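Local coordinates for protein nucleoporin nup120 (Schizosaccharomyces pombe, PDB 4GQ2) that serves as a structural constituent of the nuclear pore complex, whose nucleoporins can also act as docking partners for transiently associated nuclear transport factors, at residues A[860-864]-A[915-919]. Numbering follows the deposited sequence.
Sequences VRCFK and DALEF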
loop_
_atom_site.group_PDB
_atom_site.type_symbol
_atom_site.label_atom_id
_atom_site.label_comp_id
_atom_site.label_asym_id
_atom_site.label_seq_id
_atom_site.Cartn_x
_atom_site.Cartn_y
_atom_site.Cartn_z
ATOM N N VAL A 860 -4.993 -16.794 22.673
ATOM C CA VAL A 860 -5.748 -17.489 23.715
ATOM C C VAL A 860 -6.684 -16.534 24.439
ATOM O O VAL A 860 -7.826 -16.893 24.748
ATOM C CB VAL A 860 -4.821 -18.206 24.715
ATOM C CG1 VAL A 860 -5.577 -18.585 25.980
ATOM C CG2 VAL A 860 -4.214 -19.442 24.071
ATOM N N ARG A 861 -6.206 -15.317 24.683
ATOM C CA ARG A 861 -7.018 -14.280 25.320
ATOM C C ARG A 861 -8.263 -13.960 24.483
ATOM O O ARG A 861 -9.366 -13.821 25.024
ATOM C CB ARG A 861 -6.175 -13.023 25.564
ATOM C CG ARG A 861 -6.954 -11.811 26.053
ATOM C CD ARG A 861 -7.547 -12.054 27.431
ATOM N NE ARG A 861 -8.172 -10.848 27.970
ATOM C CZ ARG A 861 -9.075 -10.843 28.948
ATOM N NH1 ARG A 861 -9.471 -11.985 29.502
ATOM N NH2 ARG A 861 -9.583 -9.692 29.376
ATOM N N CYS A 862 -8.077 -13.858 23.166
ATOM C CA CYS A 862 -9.176 -13.597 22.226
ATOM C C CYS A 862 -10.132 -14.793 22.149
ATOM O O CYS A 862 -11.351 -14.620 22.142
ATOM C CB CYS A 862 -8.626 -13.250 20.832
ATOM S SG CYS A 862 -7.833 -11.623 20.714
ATOM N N PHE A 863 -9.572 -16.003 22.119
ATOM C CA PHE A 863 -10.360 -17.235 22.147
ATOM C C PHE A 863 -11.319 -17.317 23.344
ATOM O O PHE A 863 -12.417 -17.846 23.220
ATOM C CB PHE A 863 -9.444 -18.466 22.165
ATOM C CG PHE A 863 -8.884 -18.849 20.820
ATOM C CD1 PHE A 863 -9.667 -18.791 19.669
ATOM C CD2 PHE A 863 -7.573 -19.306 20.711
ATOM C CE1 PHE A 863 -9.145 -19.155 18.431
ATOM C CE2 PHE A 863 -7.045 -19.674 19.481
ATOM C CZ PHE A 863 -7.832 -19.598 18.337
ATOM N N LYS A 864 -10.896 -16.804 24.496
ATOM C CA LYS A 864 -11.693 -16.893 25.725
ATOM C C LYS A 864 -12.637 -15.714 25.951
ATOM O O LYS A 864 -13.444 -15.744 26.879
ATOM C CB LYS A 864 -10.790 -17.028 26.948
ATOM C CG LYS A 864 -9.936 -18.283 26.990
ATOM C CD LYS A 864 -9.182 -18.366 28.316
ATOM C CE LYS A 864 -8.318 -19.615 28.385
ATOM N NZ LYS A 864 -7.609 -19.705 29.695
ATOM N N ASP A 915 -2.379 -25.022 26.519
ATOM C CA ASP A 915 -3.676 -24.412 26.242
ATOM C C ASP A 915 -4.622 -25.417 25.582
ATOM O O ASP A 915 -5.826 -25.433 25.873
ATOM C CB ASP A 915 -3.508 -23.185 25.344
ATOM C CG ASP A 915 -2.538 -22.173 25.911
ATOM O OD1 ASP A 915 -2.886 -21.475 26.887
ATOM O OD2 ASP A 915 -1.422 -22.069 25.367
ATOM N N ALA A 916 -4.076 -26.243 24.689
ATOM C CA ALA A 916 -4.836 -27.333 24.068
ATOM C C ALA A 916 -5.403 -28.283 25.123
ATOM O O ALA A 916 -6.494 -28.823 24.948
ATOM C CB ALA A 916 -3.970 -28.098 23.079
ATOM N N LEU A 917 -4.653 -28.470 26.211
ATOM C CA LEU A 917 -5.059 -29.324 27.322
ATOM C C LEU A 917 -6.174 -28.636 28.099
ATOM O O LEU A 917 -7.225 -29.232 28.346
ATOM C CB LEU A 917 -3.860 -29.590 28.247
ATOM C CG LEU A 917 -3.721 -30.838 29.137
ATOM C CD1 LEU A 917 -2.360 -30.829 29.819
ATOM C CD2 LEU A 917 -4.808 -30.980 30.188
ATOM N N GLU A 918 -5.939 -27.380 28.474
ATOM C CA GLU A 918 -6.895 -26.611 29.271
ATOM C C GLU A 918 -8.243 -26.462 28.566
ATOM O O GLU A 918 -9.292 -26.577 29.203
ATOM C CB GLU A 918 -6.308 -25.255 29.674
ATOM C CG GLU A 918 -5.161 -25.380 30.678
ATOM C CD GLU A 918 -4.667 -24.050 31.230
ATOM O OE1 GLU A 918 -5.114 -22.986 30.749
ATOM O OE2 GLU A 918 -3.820 -24.069 32.156
ATOM N N PHE A 919 -8.215 -26.239 27.251
ATOM C CA PHE A 919 -9.452 -26.115 26.474
ATOM C C PHE A 919 -10.192 -27.443 26.374
ATOM O O PHE A 919 -11.422 -27.468 26.294
ATOM C CB PHE A 919 -9.188 -25.547 25.069
ATOM C CG PHE A 919 -9.079 -24.048 25.032
ATOM C CD1 PHE A 919 -10.116 -23.251 25.501
ATOM C CD2 PHE A 919 -7.943 -23.433 24.521
ATOM C CE1 PHE A 919 -10.019 -21.869 25.471
ATOM C CE2 PHE A 919 -7.839 -22.051 24.486
ATOM C CZ PHE A 919 -8.878 -21.268 24.961
#
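The ring of F919 reaches across to V860, F863 and K864, joining two nearly parallel helices of the HEAT-repeat region, 856-864 and 913-925, whose local axes run 12.5 Å apart at an angle of 13°. Such spacing suits a long aromatic side chain. With CG anti to its own carbonyl carbon (chi1 -82°), F919 sends CZ forward to CB of F863, 4.0 Å away. L903 of helix 895-909 packs against both F863 and F919. At the ring's edge, near its plane, lies CG of K864, 3.8 Å from CZ of F919. The extended lysine chain lends its methylenes to the ring while carrying the ammonium of this exposed residue toward E918, where NZ stays 4.3 Å from OE1 of E918, beyond salt-bridge range. One turn earlier, branched V860 fills the narrower gap to D915. D915 is buried, and its OD1 forms a salt bridge with a basic side chain of another protein's chain, which probably accounts for an acid beside a valine. Replacing D915 with alanine is likely to leave that basic group without its mate and open a gap beside V860, whose CG2 packs 3.7 Å from CG of D915.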